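Local coordinates for erythromycin dehydratase (Saccharopolyspora erythraea, PDB 3EL6), which probably removes water from beta-hydroxyacyl chains carried on the acyl carrier protein, serving as a dehydratase domain of the erythromycin polyketide synthase, at residues D84-A89 and P96-L101; M118-P123 and G127-D132; H134-V139 and A143-S148; Y223-V228 and H289-V294. One frame throughout, in Å; residues are numbered along the deposited sequence.

How the contacts relate
Contacts 1 and 4 are buried near the middle of the chain and hold no direct hydrogen bond between their segments; contacts 2 and 3 lie farther out, are partly buried and rest largely on backbone bonds. Contact 1 packs helix 79-93 on strand 97-103, and contact 4 sets the turn before helix 227-235 against strand 290-299. The two touch where D84 of contact 1 accepts from F225 N of contact 4. Contacts 2 and 3 share strand 129-137, pairing its beginning with strand 114-123 and its end with the loop leading into strand 148-156. M118 and I131 of contact 2 also pack on A89 of contact 1.

Contact 1: D84-A89 and P96-L101; sequences DLALAA and PVLEEL
The CB of A86 sits against the forked end of L98, 3.9 Å from L98 CD2 and almost as close to L98 CD1, and it meets L101 CD2 more loosely at 4.4 Å. The helix thus presents a single methyl group to two leucines of the strand. Beside it, L87 reaches across with a single branch: L87 CD2 lies 3.9 Å from L98 CB and 3.6 Å from the carbonyl oxygen of P96. The first torsion of L87 (chi1 -71°) sets CG beside the backbone N and brings this branch over the start of the strand, where the L87 and L98 side chains cross at about a right angle. No direct hydrogen bond joins the segments. Instead a water donates to both L87 O, at 2.8 Å, and P96 O, at 2.7 Å, tying the helix backbone to the residue just before the strand. This is the central helix of a hotdog fold, lying in the concave side of its curved sheet; helix 79-93 belongs to the first half of the double hotdog. The leucine cluster continues outward: V83, one turn earlier on the same helix, touches both L98 and L101, while V257 of strand 251-259 touches L87 and L98. Strand 97-103 bends at E99 and E100, which both face T154 in a classic beta bulge, and strand 148-156 borders it through that pairing. At the other side of the helix, D84 accepts a hydrogen bond from H37 NE2 and faces the 223-228 turn.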
loop_
_atom_site.group_PDB
_atom_site.type_symbol
_atom_site.label_atom_id
_atom_site.label_comp_id
_atom_site.label_asym_id
_atom_site.label_seq_id
_atom_site.Cartn_x
_atom_site.Cartn_y
_atom_site.Cartn_z
ATOM N N ASP A 84 10.366 -16.401 -5.359
ATOM C CA ASP A 84 11.508 -15.551 -4.954
ATOM C C ASP A 84 10.994 -14.168 -4.567
ATOM O O ASP A 84 11.385 -13.602 -3.568
ATOM C CB ASP A 84 12.534 -15.451 -6.142
ATOM C CG ASP A 84 13.492 -14.276 -5.958
ATOM O OD1 ASP A 84 14.269 -14.257 -4.957
ATOM O OD2 ASP A 84 13.408 -13.319 -6.766
ATOM N N LEU A 85 10.032 -13.645 -5.328
ATOM C CA LEU A 85 9.528 -12.292 -4.989
ATOM C C LEU A 85 8.840 -12.333 -3.610
ATOM O O LEU A 85 8.971 -11.421 -2.838
ATOM C CB LEU A 85 8.525 -11.839 -6.063
ATOM C CG LEU A 85 9.218 -11.202 -7.301
ATOM C CD1 LEU A 85 8.161 -11.095 -8.352
ATOM C CD2 LEU A 85 9.833 -9.853 -7.009
ATOM N N ALA A 86 8.116 -13.404 -3.325
ATOM C CA ALA A 86 7.426 -13.518 -2.023
ATOM C C ALA A 86 8.414 -13.656 -0.874
ATOM O O ALA A 86 8.190 -13.110 0.187
ATOM C CB ALA A 86 6.450 -14.744 -2.043
ATOM N N LEU A 87 9.516 -14.370 -1.072
ATOM C CA LEU A 87 10.572 -14.430 -0.062
ATOM C C LEU A 87 11.202 -13.050 0.178
ATOM O O LEU A 87 11.576 -12.718 1.313
ATOM C CB LEU A 87 11.657 -15.457 -0.521
ATOM C CG LEU A 87 11.192 -16.923 -0.465
ATOM C CD1 LEU A 87 12.234 -17.804 -1.243
ATOM C CD2 LEU A 87 11.138 -17.409 1.032
ATOM N N ALA A 88 11.334 -12.265 -0.892
ATOM C CA ALA A 88 11.936 -10.913 -0.814
ATOM C C ALA A 88 10.988 -10.034 -0.022
ATOM O O ALA A 88 11.427 -9.249 0.834
ATOM C CB ALA A 88 12.114 -10.315 -2.210
ATOM N N ALA A 89 9.694 -10.157 -0.321
ATOM C CA ALA A 89 8.658 -9.439 0.454
ATOM C C ALA A 89 8.717 -9.843 1.939
ATOM O O ALA A 89 8.712 -8.981 2.832
ATOM C CB ALA A 89 7.239 -9.699 -0.123
ATOM N N PRO A 96 10.266 -14.054 7.185
ATOM C CA PRO A 96 11.081 -14.443 6.039
ATOM C C PRO A 96 10.760 -15.830 5.480
ATOM O O PRO A 96 11.300 -16.221 4.405
ATOM C CB PRO A 96 12.510 -14.353 6.593
ATOM C CG PRO A 96 12.343 -14.833 8.019
ATOM C CD PRO A 96 11.030 -14.101 8.448
ATOM N N VAL A 97 9.852 -16.542 6.146
ATOM C CA VAL A 97 9.441 -17.884 5.703
ATOM C C VAL A 97 8.174 -17.816 4.904
ATOM O O VAL A 97 7.181 -17.179 5.292
ATOM C CB VAL A 97 9.239 -18.861 6.921
ATOM C CG1 VAL A 97 8.626 -20.176 6.487
ATOM C CG2 VAL A 97 10.641 -19.105 7.538
ATOM N N LEU A 98 8.202 -18.511 3.784
ATOM C CA LEU A 98 7.004 -18.647 2.967
ATOM C C LEU A 98 6.302 -19.897 3.468
ATOM O O LEU A 98 6.645 -21.021 3.090
ATOM C CB LEU A 98 7.451 -18.726 1.510
ATOM C CG LEU A 98 6.826 -17.965 0.373
ATOM C CD1 LEU A 98 7.139 -18.568 -1.036
ATOM C CD2 LEU A 98 5.364 -17.391 0.536
ATOM N N GLU A 99 5.360 -19.730 4.412
ATOM C CA GLU A 99 4.667 -20.867 4.946
ATOM C C GLU A 99 3.877 -21.607 3.878
ATOM O O GLU A 99 3.853 -22.827 3.844
ATOM C CB GLU A 99 3.726 -20.432 6.069
ATOM C CG GLU A 99 2.937 -21.587 6.575
ATOM C CD GLU A 99 2.303 -21.248 7.885
ATOM O OE1 GLU A 99 3.042 -21.232 8.895
ATOM O OE2 GLU A 99 1.068 -21.014 7.874
ATOM N N GLU A 100 3.239 -20.883 2.977
ATOM C CA GLU A 100 2.682 -21.512 1.768
ATOM C C GLU A 100 2.616 -20.486 0.663
ATOM O O GLU A 100 2.456 -19.272 0.932
ATOM C CB GLU A 100 1.256 -21.966 2.105
ATOM C CG GLU A 100 0.353 -22.298 0.940
ATOM C CD GLU A 100 -1.100 -22.550 1.384
ATOM O OE1 GLU A 100 -1.723 -21.601 1.931
ATOM O OE2 GLU A 100 -1.620 -23.685 1.174
ATOM N N LEU A 101 2.794 -20.944 -0.573
ATOM C CA LEU A 101 2.429 -20.111 -1.752
ATOM C C LEU A 101 1.766 -20.997 -2.751
ATOM O O LEU A 101 2.336 -22.056 -3.156
ATOM C CB LEU A 101 3.675 -19.418 -2.336
ATOM C CG LEU A 101 3.271 -18.363 -3.387
ATOM C CD1 LEU A 101 2.710 -17.123 -2.680
ATOM C CD2 LEU A 101 4.493 -18.035 -4.225
HETATM O O HOH W 1 12.888 -14.625 2.943
#

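Contact 2: M118-P123 and G127-D132; sequences MSVGAP and GRRTID
R129 NH1 donates to the carbonyl oxygen of G121 at 2.9 Å and has a second acceptor in H49 O, so two backbone carbonyls hold one guanidinium nitrogen. G121 O lies in the guanidinium plane, although the donor is tilted 22° from the plane of that carbonyl. This side-chain bond sits near the turn of the beta hairpin formed by strands 114-123 and 129-137, in the first hotdog half. The R129 chain is extended from CG to NE, running beside the P123 ring, which covers one guanidinium face with CG and with CB, the latter 4.1 Å above the plane. P123 CD comes within 3.1 Å of R129 NH1. R129 CD passes 3.5 Å from V120 CG1, the two side chains crossing at about a right angle. Farther from the turn the ladder is regular: S119 and D132 form a hydrogen-bonded pair through S119 N to D132 O (3.0 Å) and D132 N to S119 O (2.9 Å). V120 and I131 make the next, non-hydrogen-bonded pair, with V120 CG2 against I131 CD1. On that same face M118 and I131 lie side by side and meet A89 of helix 79-93, whereas S119 packs on V46 of the second subunit and D132 OD1 is hydrogen-bonded to T152 OG1. G121 N bonds T130 O, and T130 N donates to a water at 2.8 Å, which donates to A122 O at 2.7 Å.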
loop_
_atom_site.group_PDB
_atom_site.type_symbol
_atom_site.label_atom_id
_atom_site.label_comp_id
_atom_site.label_asym_id
_atom_site.label_seq_id
_atom_site.Cartn_x
_atom_site.Cartn_y
_atom_site.Cartn_z
ATOM N N MET A 118 2.720 -6.967 -5.199
ATOM C CA MET A 118 2.562 -7.872 -4.079
ATOM C C MET A 118 2.019 -7.066 -2.905
ATOM O O MET A 118 2.451 -5.950 -2.702
ATOM C CB MET A 118 3.908 -8.495 -3.654
ATOM C CG MET A 118 4.437 -9.512 -4.610
ATOM S SD MET A 118 5.880 -10.167 -3.796
ATOM C CE MET A 118 7.035 -8.780 -3.881
ATOM N N SER A 119 1.015 -7.596 -2.217
ATOM C CA SER A 119 0.439 -6.934 -1.038
ATOM C C SER A 119 0.598 -7.854 0.138
ATOM O O SER A 119 0.191 -9.009 0.053
ATOM C CB SER A 119 -1.085 -6.696 -1.200
ATOM O OG SER A 119 -1.355 -6.144 -2.483
ATOM N N VAL A 120 1.154 -7.326 1.228
ATOM C CA VAL A 120 1.267 -8.073 2.489
ATOM C C VAL A 120 0.330 -7.424 3.528
ATOM O O VAL A 120 0.398 -6.218 3.755
ATOM C CB VAL A 120 2.693 -8.050 2.981
ATOM C CG1 VAL A 120 2.816 -8.763 4.381
ATOM C CG2 VAL A 120 3.600 -8.791 1.925
ATOM N N GLY A 121 -0.540 -8.201 4.127
ATOM C CA GLY A 121 -1.582 -7.600 4.990
ATOM C C GLY A 121 -1.227 -7.629 6.435
ATOM O O GLY A 121 -0.067 -7.836 6.801
ATOM N N ALA A 122 -2.255 -7.485 7.278
ATOM C CA ALA A 122 -2.098 -7.371 8.736
ATOM C C ALA A 122 -1.787 -8.744 9.320
ATOM O O ALA A 122 -2.177 -9.757 8.753
ATOM C CB ALA A 122 -3.449 -6.857 9.334
ATOM N N PRO A 123 -1.108 -8.787 10.458
ATOM C CA PRO A 123 -0.782 -10.063 11.099
ATOM C C PRO A 123 -1.998 -10.719 11.713
ATOM O O PRO A 123 -2.908 -10.022 12.201
ATOM C CB PRO A 123 0.284 -9.676 12.125
ATOM C CG PRO A 123 -0.062 -8.231 12.480
ATOM C CD PRO A 123 -0.542 -7.618 11.156
ATOM N N GLY A 127 0.864 -13.931 14.340
ATOM C CA GLY A 127 1.893 -13.078 13.828
ATOM C C GLY A 127 2.182 -13.338 12.323
ATOM O O GLY A 127 3.004 -12.638 11.765
ATOM N N ARG A 128 1.479 -14.295 11.702
ATOM C CA ARG A 128 1.622 -14.581 10.265
ATOM C C ARG A 128 0.870 -13.537 9.437
ATOM O O ARG A 128 -0.073 -12.878 9.949
ATOM C CB ARG A 128 1.089 -15.991 9.937
ATOM C CG ARG A 128 1.979 -17.060 10.625
ATOM C CD ARG A 128 1.448 -18.417 10.340
ATOM N NE ARG A 128 0.107 -18.459 10.863
ATOM C CZ ARG A 128 -0.534 -19.572 11.174
ATOM N NH1 ARG A 128 0.080 -20.750 10.992
ATOM N NH2 ARG A 128 -1.780 -19.500 11.669
ATOM N N ARG A 129 1.286 -13.368 8.175
ATOM C CA ARG A 129 0.578 -12.452 7.304
ATOM C C ARG A 129 0.248 -13.101 5.963
ATOM O O ARG A 129 1.002 -13.967 5.476
ATOM C CB ARG A 129 1.416 -11.196 7.024
ATOM C CG ARG A 129 1.896 -10.426 8.241
ATOM C CD ARG A 129 2.783 -9.224 7.833
ATOM N NE ARG A 129 3.318 -8.546 8.995
ATOM C CZ ARG A 129 2.730 -7.487 9.563
ATOM N NH1 ARG A 129 1.604 -6.950 9.057
ATOM N NH2 ARG A 129 3.256 -6.942 10.641
ATOM N N THR A 130 -0.858 -12.669 5.350
ATOM C CA THR A 130 -1.180 -13.082 3.997
ATOM C C THR A 130 -0.402 -12.279 2.986
ATOM O O THR A 130 -0.216 -11.053 3.124
ATOM C CB THR A 130 -2.711 -12.976 3.743
ATOM O OG1 THR A 130 -3.387 -13.888 4.619
ATOM C CG2 THR A 130 -3.011 -13.309 2.273
ATOM N N ILE A 131 0.042 -12.940 1.924
ATOM C CA ILE A 131 0.632 -12.202 0.831
ATOM C C ILE A 131 -0.152 -12.568 -0.461
ATOM O O ILE A 131 -0.480 -13.726 -0.715
ATOM C CB ILE A 131 2.168 -12.555 0.657
ATOM C CG1 ILE A 131 2.769 -11.830 -0.554
ATOM C CG2 ILE A 131 2.316 -14.080 0.580
ATOM C CD1 ILE A 131 4.307 -11.743 -0.517
ATOM N N ASP A 132 -0.480 -11.559 -1.237
ATOM C CA ASP A 132 -1.169 -11.761 -2.519
ATOM C C ASP A 132 -0.281 -11.298 -3.627
ATOM O O ASP A 132 0.435 -10.286 -3.503
ATOM C CB ASP A 132 -2.494 -10.976 -2.553
ATOM C CG ASP A 132 -3.530 -11.560 -1.615
ATOM O OD1 ASP A 132 -3.755 -12.808 -1.612
ATOM O OD2 ASP A 132 -4.104 -10.780 -0.820
HETATM O O HOH W 2 -2.492 -10.620 6.258
#

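Contact 3: H134-V139 and A143-S148; sequences HAAEDV and ADAQWS
W147 lays one face of its indole over A136, whose CB stands 3.7 Å above the plane, offset toward the rim. The resulting CH-pi contact is off-centre, with A136 CB 4.2 Å from the centroid of the six-membered ring. A145 CB lies over the same face, near the rim, and is 4.2 Å from A136 CB. W147 CG lies beside the backbone N (chi1 -58°), which turns the indole back over both alanines. H134 comes to the indole obliquely, its CB 3.8 Å from W147 CE3, while H134 CD2 lies 3.6 Å from S148 C. V139 meets the 143-148 segment with both methyls, CG1 running obliquely past D144 CB and CG2 lying 4.1 Å from A145 CB. Around these side chains P47 and G48 of the second subunit pack on W147 and H134. The backbone pairs directly only at A135 and S148, through A135 N to S148 O (3.0 Å) and S148 N to A135 O (2.9 Å). Beyond it two waters link E137 N with Q146 O and E137 O with Q146 N. Q146 centres an inverse gamma turn, and the A135-S148 pair opens the antiparallel hairpin of strands 129-137 and 148-156 in the first half of the double hotdog.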
loop_
_atom_site.group_PDB
_atom_site.type_symbol
_atom_site.label_atom_id
_atom_site.label_comp_id
_atom_site.label_asym_id
_atom_site.label_seq_id
_atom_site.Cartn_x
_atom_site.Cartn_y
_atom_site.Cartn_z
ATOM N N HIS A 134 -0.285 -10.130 -7.666
ATOM C CA HIS A 134 -1.071 -9.773 -8.859
ATOM C C HIS A 134 -0.140 -9.384 -9.978
ATOM O O HIS A 134 0.988 -8.892 -9.766
ATOM C CB HIS A 134 -2.067 -8.611 -8.581
ATOM C CG HIS A 134 -3.240 -8.996 -7.706
ATOM N ND1 HIS A 134 -3.130 -9.144 -6.341
ATOM C CD2 HIS A 134 -4.546 -9.229 -7.999
ATOM C CE1 HIS A 134 -4.300 -9.505 -5.839
ATOM N NE2 HIS A 134 -5.175 -9.569 -6.827
ATOM N N ALA A 135 -0.637 -9.524 -11.204
ATOM C CA ALA A 135 0.100 -9.041 -12.346
ATOM C C ALA A 135 -0.835 -8.385 -13.354
ATOM O O ALA A 135 -2.039 -8.693 -13.351
ATOM C CB ALA A 135 0.772 -10.248 -13.030
ATOM N N ALA A 136 -0.282 -7.577 -14.252
ATOM C CA ALA A 136 -1.124 -6.957 -15.302
ATOM C C ALA A 136 -0.284 -6.755 -16.542
ATOM O O ALA A 136 0.929 -6.622 -16.435
ATOM C CB ALA A 136 -1.597 -5.639 -14.838
ATOM N N GLU A 137 -0.905 -6.692 -17.717
ATOM C CA GLU A 137 -0.168 -6.226 -18.897
ATOM C C GLU A 137 0.371 -4.837 -18.638
ATOM O O GLU A 137 -0.306 -3.973 -18.025
ATOM C CB GLU A 137 -1.097 -6.178 -20.122
ATOM C CG GLU A 137 -1.876 -7.440 -20.323
ATOM C CD GLU A 137 -2.304 -7.638 -21.773
ATOM O OE1 GLU A 137 -2.243 -6.656 -22.552
ATOM O OE2 GLU A 137 -2.679 -8.787 -22.138
ATOM N N ASP A 138 1.590 -4.578 -19.112
ATOM C CA ASP A 138 2.233 -3.291 -18.855
ATOM C C ASP A 138 1.390 -2.133 -19.402
ATOM O O ASP A 138 0.811 -2.235 -20.490
ATOM C CB ASP A 138 3.653 -3.266 -19.469
ATOM C CG ASP A 138 4.631 -2.424 -18.662
ATOM O OD1 ASP A 138 5.840 -2.454 -19.012
ATOM O OD2 ASP A 138 4.218 -1.748 -17.673
ATOM N N VAL A 139 1.301 -1.046 -18.634
ATOM C CA VAL A 139 0.573 0.160 -19.033
ATOM C C VAL A 139 1.350 1.371 -18.579
ATOM O O VAL A 139 2.091 1.296 -17.614
ATOM C CB VAL A 139 -0.827 0.324 -18.353
ATOM C CG1 VAL A 139 -1.861 -0.598 -18.985
ATOM C CG2 VAL A 139 -0.716 0.152 -16.800
ATOM N N ALA A 143 -3.170 3.684 -13.203
ATOM C CA ALA A 143 -4.643 3.618 -12.964
ATOM C C ALA A 143 -5.292 2.675 -13.977
ATOM O O ALA A 143 -6.354 2.103 -13.724
ATOM C CB ALA A 143 -5.307 5.005 -13.008
ATOM N N ASP A 144 -4.639 2.480 -15.117
ATOM C CA ASP A 144 -5.178 1.621 -16.173
ATOM C C ASP A 144 -4.873 0.128 -16.023
ATOM O O ASP A 144 -5.355 -0.675 -16.828
ATOM C CB ASP A 144 -4.684 2.091 -17.540
ATOM C CG ASP A 144 -5.258 3.437 -17.944
ATOM O OD1 ASP A 144 -6.430 3.754 -17.602
ATOM O OD2 ASP A 144 -4.511 4.167 -18.629
ATOM N N ALA A 145 -4.117 -0.263 -14.988
ATOM C CA ALA A 145 -3.590 -1.625 -14.901
ATOM C C ALA A 145 -4.725 -2.638 -14.704
ATOM O O ALA A 145 -5.547 -2.499 -13.791
ATOM C CB ALA A 145 -2.594 -1.746 -13.729
ATOM N N GLN A 146 -4.766 -3.650 -15.547
ATOM C CA GLN A 146 -5.789 -4.671 -15.434
ATOM C C GLN A 146 -5.313 -5.841 -14.593
ATOM O O GLN A 146 -5.065 -6.935 -15.107
ATOM C CB GLN A 146 -6.214 -5.115 -16.830
ATOM C CG GLN A 146 -6.812 -3.895 -17.597
ATOM C CD GLN A 146 -7.326 -4.213 -19.023
ATOM O OE1 GLN A 146 -7.444 -5.369 -19.445
ATOM N NE2 GLN A 146 -7.685 -3.169 -19.735
ATOM N N TRP A 147 -5.201 -5.629 -13.286
ATOM C CA TRP A 147 -4.678 -6.651 -12.380
ATOM C C TRP A 147 -5.451 -7.935 -12.397
ATOM O O TRP A 147 -6.683 -7.912 -12.434
ATOM C CB TRP A 147 -4.660 -6.107 -10.949
ATOM C CG TRP A 147 -3.827 -4.837 -10.793
ATOM C CD1 TRP A 147 -4.259 -3.563 -10.486
ATOM C CD2 TRP A 147 -2.409 -4.780 -10.844
ATOM N NE1 TRP A 147 -3.165 -2.705 -10.359
ATOM C CE2 TRP A 147 -2.024 -3.434 -10.614
ATOM C CE3 TRP A 147 -1.423 -5.755 -11.080
ATOM C CZ2 TRP A 147 -0.672 -3.030 -10.606
ATOM C CZ3 TRP A 147 -0.109 -5.353 -11.114
ATOM C CH2 TRP A 147 0.268 -4.020 -10.852
ATOM N N SER A 148 -4.730 -9.059 -12.369
ATOM C CA SER A 148 -5.304 -10.364 -12.165
ATOM C C SER A 148 -4.477 -11.038 -11.068
ATOM O O SER A 148 -3.279 -10.841 -11.018
ATOM C CB SER A 148 -5.144 -11.230 -13.423
ATOM O OG SER A 148 -6.042 -12.327 -13.315
HETATM O O HOH W 3 -3.061 -3.940 -17.722
HETATM O O HOH W 4 -3.742 -7.762 -17.459
#

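Contact 4: Y223-V228 and H289-V294; sequences YAFHPV and HLVATV
The F225 ring presents an edge to A292, whose CB lies near the ring plane, 3.9 Å from CE1 and 4.1 Å from CD1. V291 CG1 approaches the same CE1 obliquely, at 4.1 Å, and the V291 side chain crosses that of F225 at about a right angle. Within the double hotdog fold this joins the turn ahead of helix 227-235 to strand 290-299 of the second half. Both partners of the ring come from a classic beta bulge, in which V291 and A292 face V283 of strand 278-284 together; it lets two successive residues point toward F225, where regular strand alternation would have turned one of them away. F225 reaches them because its CG stands anti to the backbone N (chi1 -166°), which sends the ring out from the turn toward the strand. L259 of strand 251-259 also touches F225. The backbone behind the ring is held from the first half: D84 OD1 accepts from F225 N and, weakly, from A224 N, so the turn is fixed to helix 79-93. Next to it Y223 has P227 CD 3.3 Å above one face of its ring, toward the rim, and meets H37 edge-to-face. H226 and P227 open the HPxLLD-type sequence of polyketide synthase dehydratases, a motif whose aspartate is regarded as catalytic in related enzymes. H226 occupies the N-cap of the helix, with Y223 CZ over one face of its imidazole, toward the rim. H226 ND1 accepts the capping bond from V228 N at 3.1 Å, the donor lying 7° from the ring plane.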
loop_
_atom_site.group_PDB
_atom_site.type_symbol
_atom_site.label_atom_id
_atom_site.label_comp_id
_atom_site.label_asym_id
_atom_site.label_seq_id
_atom_site.Cartn_x
_atom_site.Cartn_y
_atom_site.Cartn_z
ATOM N N TYR A 223 18.478 -10.769 -5.697
ATOM C CA TYR A 223 17.431 -11.805 -5.546
ATOM C C TYR A 223 17.501 -12.438 -4.152
ATOM O O TYR A 223 18.581 -12.497 -3.552
ATOM C CB TYR A 223 17.509 -12.918 -6.589
ATOM C CG TYR A 223 17.262 -12.463 -8.000
ATOM C CD1 TYR A 223 15.984 -12.241 -8.450
ATOM C CD2 TYR A 223 18.318 -12.271 -8.891
ATOM C CE1 TYR A 223 15.724 -11.819 -9.745
ATOM C CE2 TYR A 223 18.058 -11.844 -10.204
ATOM C CZ TYR A 223 16.775 -11.633 -10.602
ATOM O OH TYR A 223 16.514 -11.237 -11.886
ATOM N N ALA A 224 16.365 -12.941 -3.654
ATOM C CA ALA A 224 16.375 -13.648 -2.372
ATOM C C ALA A 224 16.916 -15.019 -2.653
ATOM O O ALA A 224 17.843 -15.450 -1.988
ATOM C CB ALA A 224 14.963 -13.738 -1.766
ATOM N N PHE A 225 16.367 -15.681 -3.667
ATOM C CA PHE A 225 16.908 -16.949 -4.223
ATOM C C PHE A 225 16.698 -16.806 -5.745
ATOM O O PHE A 225 15.570 -16.869 -6.226
ATOM C CB PHE A 225 16.090 -18.159 -3.750
ATOM C CG PHE A 225 16.774 -19.524 -3.995
ATOM C CD1 PHE A 225 17.046 -20.373 -2.920
ATOM C CD2 PHE A 225 17.118 -19.946 -5.291
ATOM C CE1 PHE A 225 17.669 -21.641 -3.124
ATOM C CE2 PHE A 225 17.719 -21.203 -5.525
ATOM C CZ PHE A 225 18.020 -22.046 -4.451
ATOM N N HIS A 226 17.770 -16.604 -6.494
ATOM C CA HIS A 226 17.638 -16.402 -7.960
ATOM C C HIS A 226 16.616 -17.304 -8.599
ATOM O O HIS A 226 16.700 -18.547 -8.501
ATOM C CB HIS A 226 19.029 -16.626 -8.648
ATOM C CG HIS A 226 19.088 -16.036 -10.026
ATOM N ND1 HIS A 226 18.270 -16.451 -11.033
ATOM C CD2 HIS A 226 19.795 -14.978 -10.516
ATOM C CE1 HIS A 226 18.498 -15.723 -12.119
ATOM N NE2 HIS A 226 19.429 -14.823 -11.827
ATOM N N PRO A 227 15.601 -16.741 -9.289
ATOM C CA PRO A 227 14.495 -17.559 -9.722
ATOM C C PRO A 227 14.817 -18.562 -10.824
ATOM O O PRO A 227 14.101 -19.617 -10.963
ATOM C CB PRO A 227 13.442 -16.521 -10.165
ATOM C CG PRO A 227 14.228 -15.350 -10.498
ATOM C CD PRO A 227 15.406 -15.309 -9.629
ATOM N N VAL A 228 15.885 -18.280 -11.596
ATOM C CA VAL A 228 16.286 -19.327 -12.524
ATOM C C VAL A 228 16.890 -20.514 -11.736
ATOM O O VAL A 228 16.545 -21.675 -11.990
ATOM C CB VAL A 228 17.192 -18.807 -13.627
ATOM C CG1 VAL A 228 17.573 -19.941 -14.627
ATOM C CG2 VAL A 228 16.389 -17.714 -14.397
ATOM N N HIS A 289 26.861 -26.056 3.629
ATOM C CA HIS A 289 26.045 -25.161 4.476
ATOM C C HIS A 289 24.615 -25.094 3.945
ATOM O O HIS A 289 24.424 -25.024 2.737
ATOM C CB HIS A 289 26.586 -23.748 4.462
ATOM C CG HIS A 289 27.991 -23.653 4.938
ATOM N ND1 HIS A 289 29.030 -23.259 4.117
ATOM C CD2 HIS A 289 28.545 -23.948 6.138
ATOM C CE1 HIS A 289 30.160 -23.285 4.806
ATOM N NE2 HIS A 289 29.893 -23.713 6.029
ATOM N N LEU A 290 23.620 -25.053 4.839
ATOM C CA LEU A 290 22.226 -25.086 4.408
ATOM C C LEU A 290 21.903 -23.726 3.789
ATOM O O LEU A 290 22.272 -22.655 4.325
ATOM C CB LEU A 290 21.294 -25.308 5.613
ATOM C CG LEU A 290 19.832 -25.580 5.281
ATOM C CD1 LEU A 290 19.635 -26.853 4.448
ATOM C CD2 LEU A 290 18.936 -25.601 6.545
ATOM N N VAL A 291 21.190 -23.775 2.667
ATOM C CA VAL A 291 20.837 -22.553 1.941
ATOM C C VAL A 291 19.317 -22.394 1.964
ATOM O O VAL A 291 18.819 -21.277 2.176
ATOM C CB VAL A 291 21.371 -22.576 0.464
ATOM C CG1 VAL A 291 20.760 -21.415 -0.365
ATOM C CG2 VAL A 291 22.927 -22.458 0.482
ATOM N N ALA A 292 18.583 -23.479 1.747
ATOM C CA ALA A 292 17.122 -23.394 1.753
ATOM C C ALA A 292 16.486 -24.763 1.979
ATOM O O ALA A 292 17.088 -25.793 1.662
ATOM C CB ALA A 292 16.644 -22.780 0.418
ATOM N N THR A 293 15.260 -24.785 2.512
ATOM C CA THR A 293 14.435 -25.995 2.560
ATOM C C THR A 293 13.042 -25.725 2.075
ATOM O O THR A 293 12.579 -24.554 2.101
ATOM C CB THR A 293 14.338 -26.576 3.988
ATOM O OG1 THR A 293 13.699 -25.629 4.868
ATOM C CG2 THR A 293 15.726 -26.874 4.552
ATOM N N VAL A 294 12.371 -26.770 1.584
ATOM C CA VAL A 294 11.015 -26.704 1.139
ATOM C C VAL A 294 10.385 -27.974 1.688
ATOM O O VAL A 294 10.827 -29.131 1.393
ATOM C CB VAL A 294 10.876 -26.715 -0.420
ATOM C CG1 VAL A 294 9.340 -26.823 -0.855
ATOM C CG2 VAL A 294 11.610 -25.521 -1.082
#